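Local coordinates for protein NAD-dependent epimerase/dehydratase (Veillonella parvula, PDB 4HNH) that binds NADP on a Rossmann-type fold and, as in the epimerase/dehydratase family, probably carries out nicotinamide-dependent oxidation or reduction, at residues Arg153-Tyr158 with Ala178-Glu183; Ile33-Arg38 with Glu52-Ile57; Asn99-Ile104 with Glu144-Tyr149. All coordinates share one frame; numbering follows the deposited sequence.

Interaction 1: Arg153-Tyr158 with Ala178-Glu183; sequences RLTWLY and AQVSRE. With NAP (NADP nicotinamide-adenine-dinucleotide phosphate), chain C.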
loop_
_atom_site.group_PDB
_atom_site.type_symbol
_atom_site.label_atom_id
_atom_site.label_comp_id
_atom_site.label_asym_id
_atom_site.label_seq_id
_atom_site.Cartn_x
_atom_site.Cartn_y
_atom_site.Cartn_z
ATOM N N ARG A 153 5.487 3.494 -4.637
ATOM C CA ARG A 153 5.927 4.779 -4.108
ATOM C C ARG A 153 4.891 5.843 -4.446
ATOM O O ARG A 153 4.774 6.258 -5.603
ATOM C CB ARG A 153 7.274 5.151 -4.716
ATOM C CG ARG A 153 8.401 4.246 -4.232
ATOM C CD ARG A 153 9.720 4.584 -4.918
ATOM N NE ARG A 153 9.821 4.053 -6.279
ATOM C CZ ARG A 153 9.953 4.790 -7.379
ATOM N NH1 ARG A 153 9.985 6.117 -7.311
ATOM N NH2 ARG A 153 10.054 4.190 -8.569
ATOM N N LEU A 154 4.131 6.273 -3.442
ATOM C CA LEU A 154 3.038 7.197 -3.681
ATOM C C LEU A 154 3.465 8.639 -3.499
ATOM O O LEU A 154 4.151 8.991 -2.525
ATOM C CB LEU A 154 1.859 6.900 -2.762
ATOM C CG LEU A 154 1.365 5.449 -2.721
ATOM C CD1 LEU A 154 0.175 5.319 -1.788
ATOM C CD2 LEU A 154 1.064 4.904 -4.125
ATOM N N THR A 155 3.043 9.477 -4.436
ATOM C CA THR A 155 3.229 10.908 -4.264
ATOM C C THR A 155 2.117 11.452 -3.372
ATOM O O THR A 155 1.363 10.680 -2.780
ATOM C CB THR A 155 3.361 11.613 -5.619
ATOM O OG1 THR A 155 3.667 12.996 -5.416
ATOM C CG2 THR A 155 2.092 11.468 -6.451
ATOM N N TRP A 156 2.019 12.766 -3.235
ATOM C CA TRP A 156 1.083 13.328 -2.266
ATOM C C TRP A 156 -0.373 12.943 -2.544
ATOM O O TRP A 156 -0.842 13.007 -3.680
ATOM C CB TRP A 156 1.222 14.845 -2.199
ATOM C CG TRP A 156 2.497 15.290 -1.576
ATOM C CD1 TRP A 156 3.679 15.587 -2.214
ATOM C CD2 TRP A 156 2.734 15.500 -0.180
ATOM N NE1 TRP A 156 4.626 15.975 -1.296
ATOM C CE2 TRP A 156 4.072 15.932 -0.041
ATOM C CE3 TRP A 156 1.937 15.389 0.961
ATOM C CZ2 TRP A 156 4.635 16.238 1.207
ATOM C CZ3 TRP A 156 2.491 15.686 2.190
ATOM C CH2 TRP A 156 3.824 16.111 2.307
ATOM N N LEU A 157 -1.087 12.558 -1.490
ATOM C CA LEU A 157 -2.430 12.007 -1.640
ATOM C C LEU A 157 -3.551 13.004 -1.396
ATOM O O LEU A 157 -3.441 13.897 -0.543
ATOM C CB LEU A 157 -2.630 10.827 -0.677
ATOM C CG LEU A 157 -1.702 9.627 -0.870
ATOM C CD1 LEU A 157 -1.870 8.616 0.277
ATOM C CD2 LEU A 157 -1.947 8.961 -2.202
ATOM N N TYR A 158 -4.656 12.803 -2.108
ATOM C CA TYR A 158 -5.896 13.526 -1.844
ATOM C C TYR A 158 -7.056 12.645 -2.316
ATOM O O TYR A 158 -6.834 11.600 -2.936
ATOM C CB TYR A 158 -5.898 14.900 -2.535
ATOM C CG TYR A 158 -6.028 14.861 -4.038
ATOM C CD1 TYR A 158 -7.207 15.261 -4.657
ATOM C CD2 TYR A 158 -4.985 14.425 -4.832
ATOM C CE1 TYR A 158 -7.337 15.224 -6.030
ATOM C CE2 TYR A 158 -5.100 14.376 -6.201
ATOM C CZ TYR A 158 -6.274 14.794 -6.799
ATOM O OH TYR A 158 -6.406 14.756 -8.164
ATOM N N ALA A 178 3.177 15.619 -8.736
ATOM C CA ALA A 178 3.167 16.161 -7.382
ATOM C C ALA A 178 2.047 15.602 -6.522
ATOM O O ALA A 178 1.989 15.870 -5.327
ATOM C CB ALA A 178 3.052 17.684 -7.435
ATOM N N GLN A 179 1.147 14.846 -7.130
ATOM C CA GLN A 179 -0.011 14.358 -6.398
ATOM C C GLN A 179 -0.678 13.198 -7.124
ATOM O O GLN A 179 -0.420 12.962 -8.313
ATOM C CB GLN A 179 -1.011 15.489 -6.194
ATOM C CG GLN A 179 -1.663 15.936 -7.508
ATOM C CD GLN A 179 -2.642 17.063 -7.304
ATOM O OE1 GLN A 179 -2.402 17.952 -6.503
ATOM N NE2 GLN A 179 -3.757 17.030 -8.030
ATOM N N VAL A 180 -1.525 12.469 -6.397
ATOM C CA VAL A 180 -2.340 11.405 -6.973
ATOM C C VAL A 180 -3.523 11.155 -6.038
ATOM O O VAL A 180 -3.379 11.278 -4.831
ATOM C CB VAL A 180 -1.509 10.112 -7.181
ATOM C CG1 VAL A 180 -1.067 9.525 -5.837
ATOM C CG2 VAL A 180 -2.294 9.097 -8.020
ATOM N N SER A 181 -4.693 10.838 -6.585
ATOM C CA SER A 181 -5.853 10.627 -5.709
ATOM C C SER A 181 -5.761 9.226 -5.098
ATOM O O SER A 181 -5.180 8.316 -5.682
ATOM C CB SER A 181 -7.176 10.790 -6.463
ATOM O OG SER A 181 -7.381 9.694 -7.338
ATOM N N ARG A 182 -6.349 9.044 -3.925
ATOM C CA ARG A 182 -6.360 7.713 -3.330
ATOM C C ARG A 182 -7.154 6.734 -4.208
ATOM O O ARG A 182 -6.829 5.548 -4.266
ATOM C CB ARG A 182 -6.917 7.762 -1.906
ATOM C CG ARG A 182 -5.951 8.448 -0.946
ATOM C CD ARG A 182 -6.455 8.365 0.471
ATOM N NE ARG A 182 -5.516 8.999 1.383
ATOM C CZ ARG A 182 -5.525 10.303 1.650
ATOM N NH1 ARG A 182 -6.413 11.101 1.067
ATOM N NH2 ARG A 182 -4.634 10.815 2.494
ATOM N N GLU A 183 -8.164 7.241 -4.907
ATOM C CA GLU A 183 -8.974 6.407 -5.781
ATOM C C GLU A 183 -8.150 5.907 -6.962
ATOM O O GLU A 183 -8.316 4.768 -7.394
ATOM C CB GLU A 183 -10.204 7.181 -6.263
ATOM C CG GLU A 183 -11.242 7.491 -5.155
ATOM C CD GLU A 183 -10.921 8.729 -4.302
ATOM O OE1 GLU A 183 -9.893 9.409 -4.526
ATOM O OE2 GLU A 183 -11.734 9.030 -3.398
HETATM P PA NAP C . -3.460 5.981 6.406
HETATM O O1A NAP C . -4.853 6.512 6.350
HETATM O O2A NAP C . -2.814 6.646 7.583
HETATM O O5B NAP C . -3.470 4.427 6.622
HETATM C C5B NAP C . -2.396 3.786 7.249
HETATM C C4B NAP C . -2.921 2.748 8.159
HETATM O O4B NAP C . -1.851 1.918 8.624
HETATM C C3B NAP C . -3.599 3.362 9.356
HETATM O O3B NAP C . -4.937 3.032 9.380
HETATM C C2B NAP C . -2.844 2.787 10.509
HETATM O O2B NAP C . -3.662 2.380 11.589
HETATM C C1B NAP C . -2.197 1.569 9.912
HETATM N N9A NAP C . -1.050 1.230 10.706
HETATM C C8A NAP C . 0.219 1.830 10.676
HETATM N N7A NAP C . 0.987 1.250 11.600
HETATM C C5A NAP C . 0.242 0.254 12.270
HETATM C C6A NAP C . 0.519 -0.676 13.325
HETATM N N6A NAP C . 1.775 -0.714 13.929
HETATM N N1A NAP C . -0.463 -1.495 13.731
HETATM C C2A NAP C . -1.662 -1.477 13.160
HETATM N N3A NAP C . -1.975 -0.626 12.166
HETATM C C4A NAP C . -1.064 0.235 11.710
HETATM O O3 NAP C . -2.615 6.327 5.112
HETATM P PN NAP C . -3.108 6.255 3.589
HETATM O O1N NAP C . -3.752 7.520 3.123
HETATM O O2N NAP C . -4.131 5.206 3.300
HETATM O O5D NAP C . -1.776 6.041 2.758
HETATM C C5D NAP C . -1.097 4.797 2.851
HETATM C C4D NAP C . 0.351 4.979 3.349
HETATM O O4D NAP C . 1.120 5.765 2.490
HETATM C C3D NAP C . 0.491 5.581 4.728
HETATM O O3D NAP C . 1.556 4.988 5.344
HETATM C C2D NAP C . 0.756 7.015 4.422
HETATM O O2D NAP C . 1.402 7.645 5.467
HETATM C C1D NAP C . 1.629 6.850 3.235
HETATM N N1N NAP C . 1.678 8.013 2.312
HETATM C C2N NAP C . 0.969 9.170 2.590
HETATM C C3N NAP C . 1.011 10.249 1.712
HETATM C C7N NAP C . 0.259 11.472 2.005
HETATM O O7N NAP C . 0.157 12.338 1.167
HETATM N N7N NAP C . -0.380 11.641 3.286
HETATM C C4N NAP C . 1.786 10.127 0.507
HETATM C C5N NAP C . 2.508 8.884 0.266
HETATM C C6N NAP C . 2.427 7.873 1.165
HETATM P P2B NAP C . -4.278 3.347 12.683
HETATM O O1X NAP C . -3.314 4.302 13.367
HETATM O O2X NAP C . -5.330 4.242 12.043
HETATM O O3X NAP C . -4.941 2.538 13.792
#
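Thr155 presents both branches to the backbone of Ala178 and Gln179: the methyl CG2 rests 3.3 Å from Gln179 C and also meets Val180 CG1, while OG1 hydrogen-bonds to Asp177 O. One apolar and one polar arm suit this buried turn. Trp156 sets the edge of its indole near Ala178 O, NE1 is held by Thr123, and its carbonyl O takes a hydrogen bond from Val180 N (2.9 Å). Leu157 pairs in parallel with Val180, and Tyr158 with Ser181. The Leu157 N-H donates nearly straight (165°) to the nicotinamide carboxamide O7N, 2.9 Å from Leu157 N, and Leu157 CD2 packs alongside Val180 CG1. Tyr158 has CG between its backbone N and carbonyl carbon (chi1 71°), which lays the ring over Ser181 CB in a CH-pi contact, 4.3 Å from CB to the ring centroid; the ring hydroxyl bonds to Glu210. Tyr158 O accepts from Arg182 N at 2.8 Å, next to Ser181, the N-cap of helix 182-193, whose OG bonds to Lys163 O and caps Ala184 N. The Arg182 guanidinium lies flat against Leu157 CB and, in its own plane, NE donates to the NADP phosphate oxygen O1N (2.9 Å). A leucine in its place would probably leave O1N without this charged donor and Asn159 OD1 without its NH1 partner. A neutral backbone N-H from 153-158 thus reads the carboxamide, while a cationic side chain from 178-183 meets the nicotinamide-side phosphate.

Interaction 2: Ile33-Arg38 with Glu52-Ile57; sequences ITLYGR and ERVTVI. With NAP (NADP nicotinamide-adenine-dinucleotide phosphate), chain C.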
loop_
_atom_site.group_PDB
_atom_site.type_symbol
_atom_site.label_atom_id
_atom_site.label_comp_id
_atom_site.label_asym_id
_atom_site.label_seq_id
_atom_site.Cartn_x
_atom_site.Cartn_y
_atom_site.Cartn_z
ATOM N N ILE A 33 -11.633 -11.537 1.606
ATOM C CA ILE A 33 -10.794 -10.506 2.186
ATOM C C ILE A 33 -10.700 -10.649 3.690
ATOM O O ILE A 33 -11.712 -10.770 4.372
ATOM C CB ILE A 33 -11.367 -9.114 1.867
ATOM C CG1 ILE A 33 -11.662 -9.023 0.371
ATOM C CG2 ILE A 33 -10.420 -8.014 2.340
ATOM C CD1 ILE A 33 -12.232 -7.690 -0.061
ATOM N N THR A 34 -9.477 -10.633 4.202
ATOM C CA THR A 34 -9.253 -10.615 5.633
ATOM C C THR A 34 -8.674 -9.251 6.004
ATOM O O THR A 34 -7.666 -8.820 5.445
ATOM C CB THR A 34 -8.316 -11.760 6.062
ATOM O OG1 THR A 34 -8.957 -13.017 5.797
ATOM C CG2 THR A 34 -8.018 -11.677 7.558
ATOM N N LEU A 35 -9.337 -8.567 6.933
ATOM C CA LEU A 35 -8.956 -7.218 7.345
ATOM C C LEU A 35 -8.287 -7.269 8.708
ATOM O O LEU A 35 -8.788 -7.913 9.625
ATOM C CB LEU A 35 -10.195 -6.313 7.425
ATOM C CG LEU A 35 -11.025 -6.190 6.142
ATOM C CD1 LEU A 35 -12.242 -5.293 6.357
ATOM C CD2 LEU A 35 -10.179 -5.656 4.993
ATOM N N TYR A 36 -7.158 -6.582 8.838
ATOM C CA TYR A 36 -6.407 -6.589 10.079
ATOM C C TYR A 36 -6.029 -5.173 10.493
ATOM O O TYR A 36 -5.537 -4.388 9.681
ATOM C CB TYR A 36 -5.127 -7.416 9.909
ATOM C CG TYR A 36 -4.342 -7.550 11.189
ATOM C CD1 TYR A 36 -4.719 -8.465 12.162
ATOM C CD2 TYR A 36 -3.237 -6.745 11.436
ATOM C CE1 TYR A 36 -4.007 -8.592 13.339
ATOM C CE2 TYR A 36 -2.516 -6.859 12.620
ATOM C CZ TYR A 36 -2.910 -7.788 13.571
ATOM O OH TYR A 36 -2.215 -7.932 14.753
ATOM N N GLY A 37 -6.245 -4.844 11.762
ATOM C CA GLY A 37 -5.767 -3.574 12.285
ATOM C C GLY A 37 -6.349 -3.255 13.641
ATOM O O GLY A 37 -7.079 -4.061 14.216
ATOM N N ARG A 38 -6.012 -2.083 14.165
ATOM C CA ARG A 38 -6.432 -1.720 15.512
ATOM C C ARG A 38 -7.914 -1.382 15.599
ATOM O O ARG A 38 -8.394 -0.492 14.893
ATOM C CB ARG A 38 -5.626 -0.530 16.034
ATOM C CG ARG A 38 -4.144 -0.792 16.238
ATOM C CD ARG A 38 -3.537 0.379 16.992
ATOM N NE ARG A 38 -2.083 0.321 17.084
ATOM C CZ ARG A 38 -1.256 0.969 16.269
ATOM N NH1 ARG A 38 -1.737 1.719 15.286
ATOM N NH2 ARG A 38 0.052 0.865 16.437
ATOM N N GLU A 52 -20.253 -11.031 3.464
ATOM C CA GLU A 52 -19.980 -12.462 3.506
ATOM C C GLU A 52 -18.528 -12.796 3.168
ATOM O O GLU A 52 -17.986 -13.790 3.652
ATOM C CB GLU A 52 -20.923 -13.226 2.570
ATOM C CG GLU A 52 -20.819 -12.823 1.106
ATOM C CD GLU A 52 -21.647 -13.710 0.193
ATOM O OE1 GLU A 52 -22.150 -14.751 0.669
ATOM O OE2 GLU A 52 -21.795 -13.370 -0.999
ATOM N N ARG A 53 -17.901 -11.967 2.344
ATOM C CA ARG A 53 -16.528 -12.238 1.920
ATOM C C ARG A 53 -15.477 -11.519 2.750
ATOM O O ARG A 53 -14.315 -11.433 2.348
ATOM C CB ARG A 53 -16.342 -11.929 0.434
ATOM C CG ARG A 53 -16.946 -12.997 -0.460
ATOM C CD ARG A 53 -16.654 -12.747 -1.924
ATOM N NE ARG A 53 -17.515 -11.719 -2.506
ATOM C CZ ARG A 53 -17.068 -10.571 -3.003
ATOM N NH1 ARG A 53 -17.922 -9.699 -3.521
ATOM N NH2 ARG A 53 -15.770 -10.292 -2.978
ATOM N N VAL A 54 -15.886 -11.007 3.908
ATOM C CA VAL A 54 -14.971 -10.290 4.790
ATOM C C VAL A 54 -14.783 -11.006 6.118
ATOM O O VAL A 54 -15.749 -11.457 6.747
ATOM C CB VAL A 54 -15.448 -8.835 5.071
ATOM C CG1 VAL A 54 -14.678 -8.208 6.246
ATOM C CG2 VAL A 54 -15.332 -7.959 3.826
ATOM N N THR A 55 -13.521 -11.108 6.530
ATOM C CA THR A 55 -13.163 -11.598 7.851
ATOM C C THR A 55 -12.402 -10.482 8.557
ATOM O O THR A 55 -11.502 -9.869 7.973
ATOM C CB THR A 55 -12.267 -12.849 7.774
ATOM O OG1 THR A 55 -13.018 -13.944 7.246
ATOM C CG2 THR A 55 -11.766 -13.231 9.157
ATOM N N VAL A 56 -12.773 -10.212 9.803
ATOM C CA VAL A 56 -12.158 -9.129 10.566
ATOM C C VAL A 56 -11.349 -9.644 11.748
ATOM O O VAL A 56 -11.865 -10.384 12.587
ATOM C CB VAL A 56 -13.222 -8.164 11.118
ATOM C CG1 VAL A 56 -12.577 -7.128 12.016
ATOM C CG2 VAL A 56 -13.977 -7.486 9.981
ATOM N N ILE A 57 -10.087 -9.231 11.815
ATOM C CA ILE A 57 -9.226 -9.558 12.940
ATOM C C ILE A 57 -8.627 -8.275 13.510
ATOM O O ILE A 57 -8.063 -7.464 12.777
ATOM C CB ILE A 57 -8.095 -10.508 12.518
ATOM C CG1 ILE A 57 -8.693 -11.826 12.014
ATOM C CG2 ILE A 57 -7.143 -10.735 13.686
ATOM C CD1 ILE A 57 -7.748 -12.662 11.177
HETATM P PA NAP C . -3.460 5.981 6.406
HETATM O O1A NAP C . -4.853 6.512 6.350
HETATM O O2A NAP C . -2.814 6.646 7.583
HETATM O O5B NAP C . -3.470 4.427 6.622
HETATM C C5B NAP C . -2.396 3.786 7.249
HETATM C C4B NAP C . -2.921 2.748 8.159
HETATM O O4B NAP C . -1.851 1.918 8.624
HETATM C C3B NAP C . -3.599 3.362 9.356
HETATM O O3B NAP C . -4.937 3.032 9.380
HETATM C C2B NAP C . -2.844 2.787 10.509
HETATM O O2B NAP C . -3.662 2.380 11.589
HETATM C C1B NAP C . -2.197 1.569 9.912
HETATM N N9A NAP C . -1.050 1.230 10.706
HETATM C C8A NAP C . 0.219 1.830 10.676
HETATM N N7A NAP C . 0.987 1.250 11.600
HETATM C C5A NAP C . 0.242 0.254 12.270
HETATM C C6A NAP C . 0.519 -0.676 13.325
HETATM N N6A NAP C . 1.775 -0.714 13.929
HETATM N N1A NAP C . -0.463 -1.495 13.731
HETATM C C2A NAP C . -1.662 -1.477 13.160
HETATM N N3A NAP C . -1.975 -0.626 12.166
HETATM C C4A NAP C . -1.064 0.235 11.710
HETATM O O3 NAP C . -2.615 6.327 5.112
HETATM P PN NAP C . -3.108 6.255 3.589
HETATM O O1N NAP C . -3.752 7.520 3.123
HETATM O O2N NAP C . -4.131 5.206 3.300
HETATM O O5D NAP C . -1.776 6.041 2.758
HETATM C C5D NAP C . -1.097 4.797 2.851
HETATM C C4D NAP C . 0.351 4.979 3.349
HETATM O O4D NAP C . 1.120 5.765 2.490
HETATM C C3D NAP C . 0.491 5.581 4.728
HETATM O O3D NAP C . 1.556 4.988 5.344
HETATM C C2D NAP C . 0.756 7.015 4.422
HETATM O O2D NAP C . 1.402 7.645 5.467
HETATM C C1D NAP C . 1.629 6.850 3.235
HETATM N N1N NAP C . 1.678 8.013 2.312
HETATM C C2N NAP C . 0.969 9.170 2.590
HETATM C C3N NAP C . 1.011 10.249 1.712
HETATM C C7N NAP C . 0.259 11.472 2.005
HETATM O O7N NAP C . 0.157 12.338 1.167
HETATM N N7N NAP C . -0.380 11.641 3.286
HETATM C C4N NAP C . 1.786 10.127 0.507
HETATM C C5N NAP C . 2.508 8.884 0.266
HETATM C C6N NAP C . 2.427 7.873 1.165
HETATM P P2B NAP C . -4.278 3.347 12.683
HETATM O O1X NAP C . -3.314 4.302 13.367
HETATM O O2X NAP C . -5.330 4.242 12.043
HETATM O O3X NAP C . -4.941 2.538 13.792
HETATM O O HOH W 1 -12.960 -13.649 4.384
#
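The Tyr36 ring meets Ile57 at its edge: methyl CG2 lies in the ring plane, 3.7 Å from Tyr36 CD1. With CG anti to the backbone N (chi1 -176°), the ring reaches helix 64-71, where Lys66, Leu67 and Ala70 touch it, and its hydroxyl bonds to Ser60 O. An aromatic with a polar end fits a buried place beside a backbone acceptor. The second flat group, the Arg38 guanidinium, turns to the cofactor rather than to 52-57. Adenine N1A sits over the centre of one face, 3.5 Å above the plane, and the phosphorus P2B of the 2'-phosphate lies at the edge, in plane.

The strands 33-37 and 54-57 run parallel, 21° apart. Ile33 N donates to Arg53 O (2.8 Å), Ile33 O accepts from Thr55 N, Leu35 N donates to Thr55 O (2.7 Å), and Leu35 O accepts from Ile57 N; a weak bond from Gly37 N to Ile57 O ends the ladder. Ile33, Leu35, Val54 and Val56 form one face, where Leu35 CD1 crosses Val54 CG1 at 3.8 Å and helix 16-28 packs on Ile33, Leu35 and Val54. Thr34 and Thr55 lie side by side on the other face, and Thr34 CG2 touches Ile57 CD1. Thr55 OG1 shares a water with Ile33 O, a polar role suited to an exposed strand position. The backbone angles of Gly37 would press any CB against the Tyr36 carbonyl.

This is the beta-alpha-beta unit 32-37, 46-49, 54-58 of the Rossmann fold. An arginine just past the strand end, beside both adenine and 2'-phosphate, is consistent with a preference for NADP, its positive charge probably balancing the phosphate.

Interaction 3: Asn99-Ile104 with Glu144-Tyr149; sequences NIRRVI and ESNLNY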
loop_
_atom_site.group_PDB
_atom_site.type_symbol
_atom_site.label_atom_id
_atom_site.label_comp_id
_atom_site.label_asym_id
_atom_site.label_seq_id
_atom_site.Cartn_x
_atom_site.Cartn_y
_atom_site.Cartn_z
ATOM N N ASN A 99 4.955 -18.944 5.380
ATOM C CA ASN A 99 5.470 -19.045 4.017
ATOM C C ASN A 99 4.619 -18.306 2.987
ATOM O O ASN A 99 4.380 -18.816 1.885
ATOM C CB ASN A 99 5.678 -20.508 3.599
ATOM C CG ASN A 99 6.558 -20.638 2.378
ATOM O OD1 ASN A 99 7.398 -19.776 2.116
ATOM N ND2 ASN A 99 6.365 -21.705 1.614
ATOM N N ILE A 100 4.186 -17.100 3.342
ATOM C CA ILE A 100 3.433 -16.265 2.412
ATOM C C ILE A 100 4.454 -15.460 1.620
ATOM O O ILE A 100 5.405 -14.949 2.204
ATOM C CB ILE A 100 2.501 -15.292 3.153
ATOM C CG1 ILE A 100 1.612 -16.041 4.151
ATOM C CG2 ILE A 100 1.665 -14.502 2.150
ATOM C CD1 ILE A 100 0.777 -17.138 3.539
ATOM N N ARG A 101 4.283 -15.360 0.304
ATOM C CA ARG A 101 5.318 -14.727 -0.517
ATOM C C ARG A 101 4.930 -13.439 -1.250
ATOM O O ARG A 101 5.784 -12.569 -1.451
ATOM C CB ARG A 101 5.871 -15.719 -1.543
ATOM C CG ARG A 101 6.492 -16.980 -0.949
ATOM C CD ARG A 101 7.685 -16.635 -0.079
ATOM N NE ARG A 101 8.388 -17.836 0.355
ATOM C CZ ARG A 101 9.594 -18.190 -0.071
ATOM N NH1 ARG A 101 10.255 -17.420 -0.935
ATOM N NH2 ARG A 101 10.149 -19.303 0.389
ATOM N N ARG A 102 3.674 -13.311 -1.672
ATOM C CA ARG A 102 3.279 -12.165 -2.493
ATOM C C ARG A 102 2.761 -11.005 -1.644
ATOM O O ARG A 102 1.780 -11.150 -0.916
ATOM C CB ARG A 102 2.225 -12.577 -3.527
ATOM C CG ARG A 102 1.867 -11.478 -4.520
ATOM C CD ARG A 102 2.968 -11.271 -5.568
ATOM N NE ARG A 102 2.560 -10.222 -6.505
ATOM C CZ ARG A 102 3.022 -8.972 -6.493
ATOM N NH1 ARG A 102 3.952 -8.604 -5.614
ATOM N NH2 ARG A 102 2.562 -8.093 -7.386
ATOM N N VAL A 103 3.418 -9.854 -1.759
ATOM C CA VAL A 103 3.071 -8.682 -0.958
ATOM C C VAL A 103 3.073 -7.412 -1.795
ATOM O O VAL A 103 3.975 -7.215 -2.607
ATOM C CB VAL A 103 4.077 -8.496 0.185
ATOM C CG1 VAL A 103 3.960 -7.090 0.791
ATOM C CG2 VAL A 103 3.874 -9.579 1.229
ATOM N N ILE A 104 2.065 -6.560 -1.590
ATOM C CA ILE A 104 2.047 -5.234 -2.208
ATOM C C ILE A 104 2.055 -4.243 -1.047
ATOM O O ILE A 104 1.222 -4.348 -0.149
ATOM C CB ILE A 104 0.801 -5.019 -3.083
ATOM C CG1 ILE A 104 0.806 -5.995 -4.266
ATOM C CG2 ILE A 104 0.761 -3.568 -3.579
ATOM C CD1 ILE A 104 -0.493 -6.040 -5.055
ATOM N N GLU A 144 15.137 -6.942 2.382
ATOM C CA GLU A 144 15.913 -8.021 2.985
ATOM C C GLU A 144 15.100 -9.306 3.085
ATOM O O GLU A 144 15.649 -10.402 3.235
ATOM C CB GLU A 144 16.386 -7.597 4.379
ATOM C CG GLU A 144 17.451 -8.500 4.963
ATOM C CD GLU A 144 16.968 -9.250 6.178
ATOM O OE1 GLU A 144 17.766 -9.410 7.125
ATOM O OE2 GLU A 144 15.793 -9.678 6.184
ATOM N N SER A 145 13.786 -9.156 3.004
ATOM C CA SER A 145 12.884 -10.292 3.085
ATOM C C SER A 145 12.986 -11.177 1.842
ATOM O O SER A 145 13.530 -10.768 0.824
ATOM C CB SER A 145 11.443 -9.807 3.231
ATOM O OG SER A 145 10.886 -9.506 1.959
ATOM N N ASN A 146 12.438 -12.385 1.928
ATOM C CA ASN A 146 12.414 -13.293 0.786
ATOM C C ASN A 146 11.188 -13.106 -0.101
ATOM O O ASN A 146 10.921 -13.931 -0.979
ATOM C CB ASN A 146 12.486 -14.750 1.257
ATOM C CG ASN A 146 11.203 -15.224 1.941
ATOM O OD1 ASN A 146 10.166 -14.557 1.908
ATOM N ND2 ASN A 146 11.270 -16.406 2.543
ATOM N N LEU A 147 10.462 -12.012 0.113
ATOM C CA LEU A 147 9.137 -11.837 -0.498
ATOM C C LEU A 147 9.179 -11.447 -1.967
ATOM O O LEU A 147 10.101 -10.765 -2.425
ATOM C CB LEU A 147 8.339 -10.784 0.279
ATOM C CG LEU A 147 8.060 -11.141 1.735
ATOM C CD1 LEU A 147 7.649 -9.903 2.506
ATOM C CD2 LEU A 147 6.993 -12.234 1.861
ATOM N N ASN A 148 8.163 -11.891 -2.695
ATOM C CA ASN A 148 7.881 -11.386 -4.023
ATOM C C ASN A 148 7.020 -10.145 -3.816
ATOM O O ASN A 148 5.787 -10.222 -3.832
ATOM C CB ASN A 148 7.121 -12.440 -4.835
ATOM C CG ASN A 148 6.711 -11.932 -6.197
ATOM O OD1 ASN A 148 7.087 -10.829 -6.591
ATOM N ND2 ASN A 148 5.954 -12.745 -6.934
ATOM N N TYR A 149 7.679 -9.020 -3.558
ATOM C CA TYR A 149 6.982 -7.798 -3.183
ATOM C C TYR A 149 6.879 -6.808 -4.332
ATOM O O TYR A 149 7.668 -6.852 -5.276
ATOM C CB TYR A 149 7.700 -7.119 -2.011
ATOM C CG TYR A 149 9.064 -6.553 -2.363
ATOM C CD1 TYR A 149 9.185 -5.352 -3.065
ATOM C CD2 TYR A 149 10.235 -7.226 -2.012
ATOM C CE1 TYR A 149 10.434 -4.851 -3.414
ATOM C CE2 TYR A 149 11.471 -6.718 -2.338
ATOM C CZ TYR A 149 11.567 -5.535 -3.032
ATOM O OH TYR A 149 12.804 -5.034 -3.363
HETATM O O HOH W 2 8.874 -17.877 3.698
HETATM O O HOH W 3 7.876 -15.183 3.428
HETATM O O HOH W 4 9.306 -15.291 -2.724
#
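Arg101 and Asn146 stack flat against each other, guanidinium and amide planes 10° apart, with Asn146 ND2 3.6 Å above the centre of the guanidinium. The two side chains themselves cross at about a right angle. Asn99 OD1, lying in the plane of the guanidinium, accepts from Arg101 NE (2.8 Å), and one water joins Arg101 NH1 to Asn146 O while another links Asn99 OD1 to Asn146 ND2. Flat polar groups that can stack and still bond to water suit this exposed end of the pairing.

Arg102 crosses Asn148 obliquely. Its CG is anti to the backbone N (chi1 -174°) and the chain then bends at chi2, carrying NH1 back to Asn148 O at 3.0 Å. Val103 N reaches the same oxygen at 3.2 Å from the opposite face of the carbonyl plane, so two donors grip it from both sides. NH1 is further held by Thr150 OG1, and Asn148 ND2 by Glu198. Asn148 N completes the pairing by donating to Arg101 O (2.8 Å).

Leu147 is buried, with CD2 3.2 Å from Ile100 O, and packs on Leu95 and Leu142 from helices 85-97 and 129-144. Asn99, with positive phi, closes the Schellman motif that ends helix 85-97. Where strands 102-108 and 148-158 start to pair, Arg101 thus covers an amide face at the exposed end, while Arg102 gives the Asn148 carbonyl a second donor, leaving it well satisfied.

All three contacts are parallel strand pairings in one Rossmann-type sheet. Interactions 1 and 2 share the cofactor from its two ends: 33-38 with 52-57 serves the adenine and 2'-phosphate, 153-158 with 178-183 the nicotinamide and its phosphate, and their centres are about 25 Å apart, on opposite sides of the chain's centre. Interaction 3 uses the same strand, 148-158, as interaction 1, but at its beginning; their centres stand about 24 Å apart. It is removed from the ligand, the Val103 side chain being about 13 Å from NADP. Between the centres of interactions 2 and 3 the separation is about 20 Å, without touch.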